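Local coordinates for beta-galactoside alpha-2,6-sialyltransferase (Photobacterium sp., PDB 2Z4T), which probably transfers sialic acid from a CMP-activated donor to the galactose of acceptors such as lactose, forming an alpha-2,6 linkage, at residues A[337-342]-A[426-431]; A[318-323]-A[434-439]. One frame throughout, in Å; residues are numbered along the deposited sequence.

Interaction 1 (A[337-342]-A[426-431]); sequences IVNFDK and PSKISF. With C5P (cytidine-5'-monophosphate), chain C.
Val338 meets the loop 426-431 mainly through its carbonyl: Val338 O lies 3.5 Å from Ile429 CG1, and the CA atoms of Val338 and Ile429 are the nearest pair across the contact. A water joins the two backbones, donating to Val338 O at 2.9 Å and to Lys428 O, so it supplies the two protons by which two acceptors are linked. Asn339 follows with positive phi (59°) and closes helix 328-338 in a Schellman motif. Asn339 O is 3.4 Å from Ile429 CD1, while the close approach of the Asn339 and Lys428 side chains is doubtful as modelled. At Phe340 the chain brings CA and ring together onto the same isoleucine. Phe340 CD1 is 3.9 Å from Ile429 CD1, the methyl approaching the ring obliquely and the two side chains crossing at about a right angle. The ring is directed by CG standing anti to the backbone N (chi1 -177°), and Val433 and Leu434 of helix 431-436 also touch it. Ile429 itself ends a type I turn begun at Pro426, closed by Ile429 N to Pro426 O. Just beyond it, Phe431 N donates to O2 of the CMP cytosine at 2.8 Å with an N-H...O angle of 135°, and Ser430 OG lies 2.8 Å from O2' of the CMP ribose. No direct hydrogen bond crosses between the protein segments; apolar contact with Ile429 and one shared water join the helix end to the loop whose next residues, Ser430 and Phe431, bind CMP.

Interaction 2 (A[318-323]-A[434-439]); sequences MQWDGF and LMMTDM
Met435 reaches Trp320 with its terminal methyl: Met435 CE lies 3.7 Å from Trp320 CB and is oblique to the indole. The chain runs extended from a CG anti to the backbone N (chi1 -174°) and bends only at its last torsion, which brings CE to the base of the indole. Met436 contributes most of the second segment's buried surface, fitting between Trp320 and Phe323. Met436 CG is 3.7 Å from Trp320 O, and the sulfur sits in the plane of the indole at the edge, with Met436 SD 3.9 Å from Trp320 CE3. An angle of 90° from the ring normal makes this an edge-on Met-aromatic contact. The same SD is 3.9 Å from Phe323 CB, so one thioether serves both aromatic residues, while Met436 O approaches Phe323 CD2 obliquely. Where the chain leaves helical geometry, Thr437 CG2 lies over a face of Phe323, 3.9 Å from the Phe323 ring centroid and 24° off the normal, a CH-pi contact displaced toward the rim near CZ. The Thr437 hydroxyl is engaged elsewhere, with Val433 O. Asp438, at positive phi, is the C-prime residue of the Schellman motif that ends helix 431-436; Met439 N bonds to Leu434 O at 2.7 Å and Asp438 N to Met435 O. Leu126 and Leu129 of helix 126-141 also touch Trp320, while Leu335 of helix 328-338 reaches Phe323. With no hydrogen bond or salt bridge between the segments, sulfur, methyl and aromatic surfaces join this helix end to segment 318-323 by dispersion and weak ring interactions.

In the fold
Both interactions lie in the sialyltransferase region and meet around helix 431-436: interaction 1 uses the loop leading into it, interaction 2 its C-terminal end. They also touch directly, through a probable hydrogen bond from Lys342 NZ to Thr437 O and packing of Phe340 on Thr437 and Leu434. In the first segments, helices 322-325 and 328-338 are consecutive in the chain. Interaction 1 is mostly buried, with Asn339 and Lys428 on its exposed side; it combines an isoleucine contact with a water bridge and adjoins CMP. Interaction 2 is partly buried, lacks exposed contact residues, and relies on methionine and aromatic side chains.

Interaction 1 (A[337-342]-A[426-431])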
loop_
_atom_site.group_PDB
_atom_site.type_symbol
_atom_site.label_atom_id
_atom_site.label_comp_id
_atom_site.label_asym_id
_atom_site.label_seq_id
_atom_site.Cartn_x
_atom_site.Cartn_y
_atom_site.Cartn_z
ATOM N N ILE A 337 9.635 7.559 -4.135
ATOM C CA ILE A 337 8.878 7.559 -2.892
ATOM C C ILE A 337 9.318 6.474 -1.895
ATOM O O ILE A 337 9.359 6.732 -0.697
ATOM C CB ILE A 337 7.351 7.523 -3.125
ATOM C CG1 ILE A 337 6.919 8.804 -3.859
ATOM C CG2 ILE A 337 6.621 7.409 -1.772
ATOM C CD1 ILE A 337 5.460 8.839 -4.296
ATOM N N VAL A 338 9.635 5.272 -2.379
ATOM C CA VAL A 338 10.169 4.225 -1.498
ATOM C C VAL A 338 11.679 4.398 -1.164
ATOM O O VAL A 338 12.225 3.636 -0.376
ATOM C CB VAL A 338 9.860 2.763 -2.009
ATOM C CG1 VAL A 338 8.402 2.639 -2.487
ATOM C CG2 VAL A 338 10.840 2.347 -3.121
ATOM N N ASN A 339 12.319 5.414 -1.747
ATOM C CA ASN A 339 13.767 5.681 -1.596
ATOM C C ASN A 339 14.713 4.566 -2.049
ATOM O O ASN A 339 15.769 4.333 -1.452
ATOM C CB ASN A 339 14.135 6.200 -0.195
ATOM C CG ASN A 339 13.335 7.442 0.205
ATOM O OD1 ASN A 339 13.048 8.297 -0.625
ATOM N ND2 ASN A 339 12.955 7.527 1.478
ATOM N N PHE A 340 14.330 3.894 -3.129
ATOM C CA PHE A 340 15.204 2.912 -3.744
ATOM C C PHE A 340 16.011 3.503 -4.904
ATOM O O PHE A 340 15.472 3.851 -5.959
ATOM C CB PHE A 340 14.430 1.664 -4.190
ATOM C CG PHE A 340 15.310 0.582 -4.781
ATOM C CD1 PHE A 340 16.587 0.335 -4.264
ATOM C CD2 PHE A 340 14.857 -0.196 -5.838
ATOM C CE1 PHE A 340 17.391 -0.662 -4.795
ATOM C CE2 PHE A 340 15.661 -1.190 -6.375
ATOM C CZ PHE A 340 16.941 -1.420 -5.849
ATOM N N ASP A 341 17.307 3.632 -4.691
ATOM C CA ASP A 341 18.200 4.014 -5.763
ATOM C C ASP A 341 18.748 2.733 -6.422
ATOM O O ASP A 341 19.720 2.127 -5.960
ATOM C CB ASP A 341 19.311 4.903 -5.212
ATOM C CG ASP A 341 20.260 5.409 -6.292
ATOM O OD1 ASP A 341 20.077 5.117 -7.512
ATOM O OD2 ASP A 341 21.209 6.110 -5.893
ATOM N N LYS A 342 18.090 2.334 -7.498
ATOM C CA LYS A 342 18.382 1.098 -8.186
ATOM C C LYS A 342 19.764 1.065 -8.807
ATOM O O LYS A 342 20.495 0.074 -8.646
ATOM C CB LYS A 342 17.329 0.859 -9.253
ATOM C CG LYS A 342 17.552 -0.366 -10.063
ATOM C CD LYS A 342 16.392 -0.643 -10.982
ATOM C CE LYS A 342 16.895 -1.493 -12.131
ATOM N NZ LYS A 342 15.825 -2.351 -12.678
ATOM N N PRO A 426 19.013 0.223 2.189
ATOM C CA PRO A 426 18.278 0.947 3.213
ATOM C C PRO A 426 17.079 0.165 3.703
ATOM O O PRO A 426 16.232 -0.285 2.918
ATOM C CB PRO A 426 17.918 2.267 2.523
ATOM C CG PRO A 426 19.122 2.514 1.650
ATOM C CD PRO A 426 19.437 1.120 1.093
ATOM N N SER A 427 17.048 -0.016 5.011
ATOM C CA SER A 427 16.076 -0.862 5.653
ATOM C C SER A 427 14.624 -0.434 5.378
ATOM O O SER A 427 13.699 -1.257 5.474
ATOM C CB SER A 427 16.365 -0.887 7.159
ATOM O OG SER A 427 16.171 0.399 7.739
ATOM N N LYS A 428 14.421 0.839 5.038
ATOM C CA LYS A 428 13.071 1.348 4.793
ATOM C C LYS A 428 12.441 0.814 3.503
ATOM O O LYS A 428 11.222 0.924 3.309
ATOM C CB LYS A 428 13.017 2.878 4.833
ATOM C CG LYS A 428 13.787 3.683 3.746
ATOM C CD LYS A 428 13.522 5.188 4.032
ATOM C CE LYS A 428 14.465 6.152 3.328
ATOM N NZ LYS A 428 15.948 5.861 3.423
ATOM N N ILE A 429 13.275 0.237 2.634
ATOM C CA ILE A 429 12.816 -0.224 1.330
ATOM C C ILE A 429 12.220 -1.626 1.484
ATOM O O ILE A 429 12.951 -2.567 1.821
ATOM C CB ILE A 429 13.986 -0.256 0.307
ATOM C CG1 ILE A 429 14.639 1.115 0.179
ATOM C CG2 ILE A 429 13.521 -0.758 -1.049
ATOM C CD1 ILE A 429 16.048 1.057 -0.443
ATOM N N SER A 430 10.909 -1.781 1.259
ATOM C CA SER A 430 10.330 -3.137 1.264
ATOM C C SER A 430 11.104 -4.032 0.306
ATOM O O SER A 430 11.414 -3.630 -0.823
ATOM C CB SER A 430 8.863 -3.131 0.911
ATOM O OG SER A 430 8.103 -3.080 2.108
ATOM N N PHE A 431 11.443 -5.231 0.759
ATOM C CA PHE A 431 12.287 -6.093 -0.033
ATOM C C PHE A 431 11.602 -6.478 -1.334
ATOM O O PHE A 431 12.262 -6.742 -2.356
ATOM C CB PHE A 431 12.686 -7.334 0.773
ATOM C CG PHE A 431 13.709 -8.193 0.101
ATOM C CD1 PHE A 431 15.002 -7.732 -0.100
ATOM C CD2 PHE A 431 13.386 -9.465 -0.324
ATOM C CE1 PHE A 431 15.984 -8.547 -0.725
ATOM C CE2 PHE A 431 14.328 -10.286 -0.923
ATOM C CZ PHE A 431 15.631 -9.834 -1.132
HETATM O O3P C5P C . 9.429 -9.434 8.649
HETATM P P C5P C . 7.994 -9.101 8.483
HETATM O O1P C5P C . 7.630 -8.076 9.547
HETATM O O2P C5P C . 7.122 -10.329 8.319
HETATM O "O5'" C5P C . 7.890 -8.401 7.069
HETATM C "C5'" C5P C . 6.761 -7.653 6.674
HETATM C "C4'" C5P C . 7.230 -6.830 5.476
HETATM O "O4'" C5P C . 8.293 -5.953 5.873
HETATM C "C3'" C5P C . 7.847 -7.664 4.368
HETATM O "O3'" C5P C . 6.892 -8.119 3.415
HETATM C "C2'" C5P C . 8.751 -6.664 3.703
HETATM O "O2'" C5P C . 7.986 -5.717 2.954
HETATM C "C1'" C5P C . 9.280 -5.849 4.839
HETATM N N1 C5P C . 10.587 -6.354 5.254
HETATM C C2 C5P C . 11.741 -5.974 4.515
HETATM N N3 C5P C . 12.972 -6.407 4.886
HETATM C C4 C5P C . 13.122 -7.220 5.967
HETATM C C5 C5P C . 11.997 -7.616 6.719
HETATM C C6 C5P C . 10.723 -7.156 6.341
HETATM O O2 C5P C . 11.648 -5.250 3.513
HETATM N N4 C5P C . 14.371 -7.624 6.313
HETATM O O HOH W 1 10.331 2.503 1.429
#

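Interaction 2 (A[318-323]-A[434-439])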
loop_
_atom_site.group_PDB
_atom_site.type_symbol
_atom_site.label_atom_id
_atom_site.label_comp_id
_atom_site.label_asym_id
_atom_site.label_seq_id
_atom_site.Cartn_x
_atom_site.Cartn_y
_atom_site.Cartn_z
ATOM N N MET A 318 -2.948 -10.984 -3.381
ATOM C CA MET A 318 -2.084 -9.791 -3.511
ATOM C C MET A 318 -1.241 -9.889 -4.807
ATOM O O MET A 318 -0.698 -10.944 -5.128
ATOM C CB MET A 318 -1.194 -9.681 -2.285
ATOM C CG MET A 318 -0.728 -8.293 -1.927
ATOM S SD MET A 318 0.248 -8.241 -0.384
ATOM C CE MET A 318 -1.079 -8.239 0.820
ATOM N N GLN A 319 -1.187 -8.803 -5.572
ATOM C CA GLN A 319 -0.504 -8.787 -6.876
ATOM C C GLN A 319 0.869 -8.132 -6.756
ATOM O O GLN A 319 1.044 -7.221 -5.936
ATOM C CB GLN A 319 -1.366 -8.035 -7.918
ATOM C CG GLN A 319 -2.742 -8.684 -8.208
ATOM C CD GLN A 319 -2.599 -10.129 -8.695
ATOM O OE1 GLN A 319 -3.014 -11.086 -8.016
ATOM N NE2 GLN A 319 -1.973 -10.297 -9.859
ATOM N N TRP A 320 1.831 -8.590 -7.571
ATOM C CA TRP A 320 3.197 -8.005 -7.621
ATOM C C TRP A 320 3.612 -7.510 -9.015
ATOM O O TRP A 320 4.808 -7.461 -9.367
ATOM C CB TRP A 320 4.221 -8.997 -7.053
ATOM C CG TRP A 320 3.914 -9.274 -5.633
ATOM C CD1 TRP A 320 3.301 -10.395 -5.119
ATOM C CD2 TRP A 320 4.106 -8.382 -4.535
ATOM N NE1 TRP A 320 3.140 -10.264 -3.763
ATOM C CE2 TRP A 320 3.623 -9.039 -3.374
ATOM C CE3 TRP A 320 4.654 -7.104 -4.411
ATOM C CZ2 TRP A 320 3.674 -8.454 -2.103
ATOM C CZ3 TRP A 320 4.693 -6.514 -3.148
ATOM C CH2 TRP A 320 4.207 -7.193 -2.010
ATOM N N ASP A 321 2.617 -7.113 -9.799
ATOM C CA ASP A 321 2.864 -6.657 -11.152
ATOM C C ASP A 321 2.522 -5.176 -11.298
ATOM O O ASP A 321 2.482 -4.652 -12.405
ATOM C CB ASP A 321 2.066 -7.501 -12.144
ATOM C CG ASP A 321 0.550 -7.368 -11.962
ATOM O OD1 ASP A 321 0.049 -6.844 -10.923
ATOM O OD2 ASP A 321 -0.148 -7.820 -12.890
ATOM N N GLY A 322 2.277 -4.516 -10.172
ATOM C CA GLY A 322 1.937 -3.096 -10.152
ATOM C C GLY A 322 3.055 -2.244 -10.728
ATOM O O GLY A 322 2.810 -1.290 -11.511
ATOM N N PHE A 323 4.284 -2.592 -10.358
ATOM C CA PHE A 323 5.429 -1.831 -10.787
ATOM C C PHE A 323 5.618 -2.013 -12.289
ATOM O O PHE A 323 5.801 -1.051 -13.014
ATOM C CB PHE A 323 6.675 -2.230 -10.013
ATOM C CG PHE A 323 7.929 -1.537 -10.494
ATOM C CD1 PHE A 323 8.203 -0.233 -10.110
ATOM C CD2 PHE A 323 8.825 -2.190 -11.345
ATOM C CE1 PHE A 323 9.343 0.416 -10.555
ATOM C CE2 PHE A 323 9.960 -1.558 -11.800
ATOM C CZ PHE A 323 10.231 -0.242 -11.407
ATOM N N LEU A 434 12.680 -4.913 -4.546
ATOM C CA LEU A 434 13.828 -5.498 -5.243
ATOM C C LEU A 434 13.388 -6.632 -6.157
ATOM O O LEU A 434 13.957 -6.822 -7.227
ATOM C CB LEU A 434 14.951 -5.974 -4.306
ATOM C CG LEU A 434 15.642 -5.089 -3.262
ATOM C CD1 LEU A 434 17.104 -5.340 -3.368
ATOM C CD2 LEU A 434 15.363 -3.586 -3.359
ATOM N N MET A 435 12.386 -7.388 -5.733
ATOM C CA MET A 435 11.803 -8.402 -6.602
ATOM C C MET A 435 11.174 -7.768 -7.841
ATOM O O MET A 435 11.435 -8.219 -8.948
ATOM C CB MET A 435 10.755 -9.231 -5.871
ATOM C CG MET A 435 10.210 -10.404 -6.684
ATOM S SD MET A 435 8.783 -11.155 -5.849
ATOM C CE MET A 435 7.630 -9.771 -5.959
ATOM N N MET A 436 10.363 -6.729 -7.637
ATOM C CA MET A 436 9.619 -6.070 -8.711
ATOM C C MET A 436 10.521 -5.333 -9.677
ATOM O O MET A 436 10.159 -5.179 -10.847
ATOM C CB MET A 436 8.584 -5.091 -8.151
ATOM C CG MET A 436 7.476 -5.772 -7.353
ATOM S SD MET A 436 6.116 -4.674 -7.025
ATOM C CE MET A 436 6.784 -3.639 -5.725
ATOM N N THR A 437 11.681 -4.884 -9.202
ATOM C CA THR A 437 12.627 -4.184 -10.061
ATOM C C THR A 437 13.695 -5.119 -10.657
ATOM O O THR A 437 14.633 -4.666 -11.336
ATOM C CB THR A 437 13.306 -3.012 -9.323
ATOM O OG1 THR A 437 13.960 -3.502 -8.147
ATOM C CG2 THR A 437 12.259 -1.901 -8.921
ATOM N N ASP A 438 13.543 -6.426 -10.418
ATOM C CA ASP A 438 14.502 -7.427 -10.917
ATOM C C ASP A 438 15.910 -7.150 -10.378
ATOM O O ASP A 438 16.875 -7.137 -11.123
ATOM C CB ASP A 438 14.483 -7.477 -12.452
ATOM C CG ASP A 438 15.242 -8.668 -13.009
ATOM O OD1 ASP A 438 15.274 -9.753 -12.350
ATOM O OD2 ASP A 438 15.821 -8.526 -14.122
ATOM N N MET A 439 15.992 -6.915 -9.071
ATOM C CA MET A 439 17.215 -6.517 -8.374
ATOM C C MET A 439 17.494 -7.499 -7.242
ATOM O O MET A 439 18.147 -7.167 -6.246
ATOM C CB MET A 439 17.074 -5.102 -7.801
ATOM C CG MET A 439 17.219 -3.958 -8.818
ATOM S SD MET A 439 18.745 -4.083 -9.785
ATOM C CE MET A 439 19.996 -3.647 -8.570
#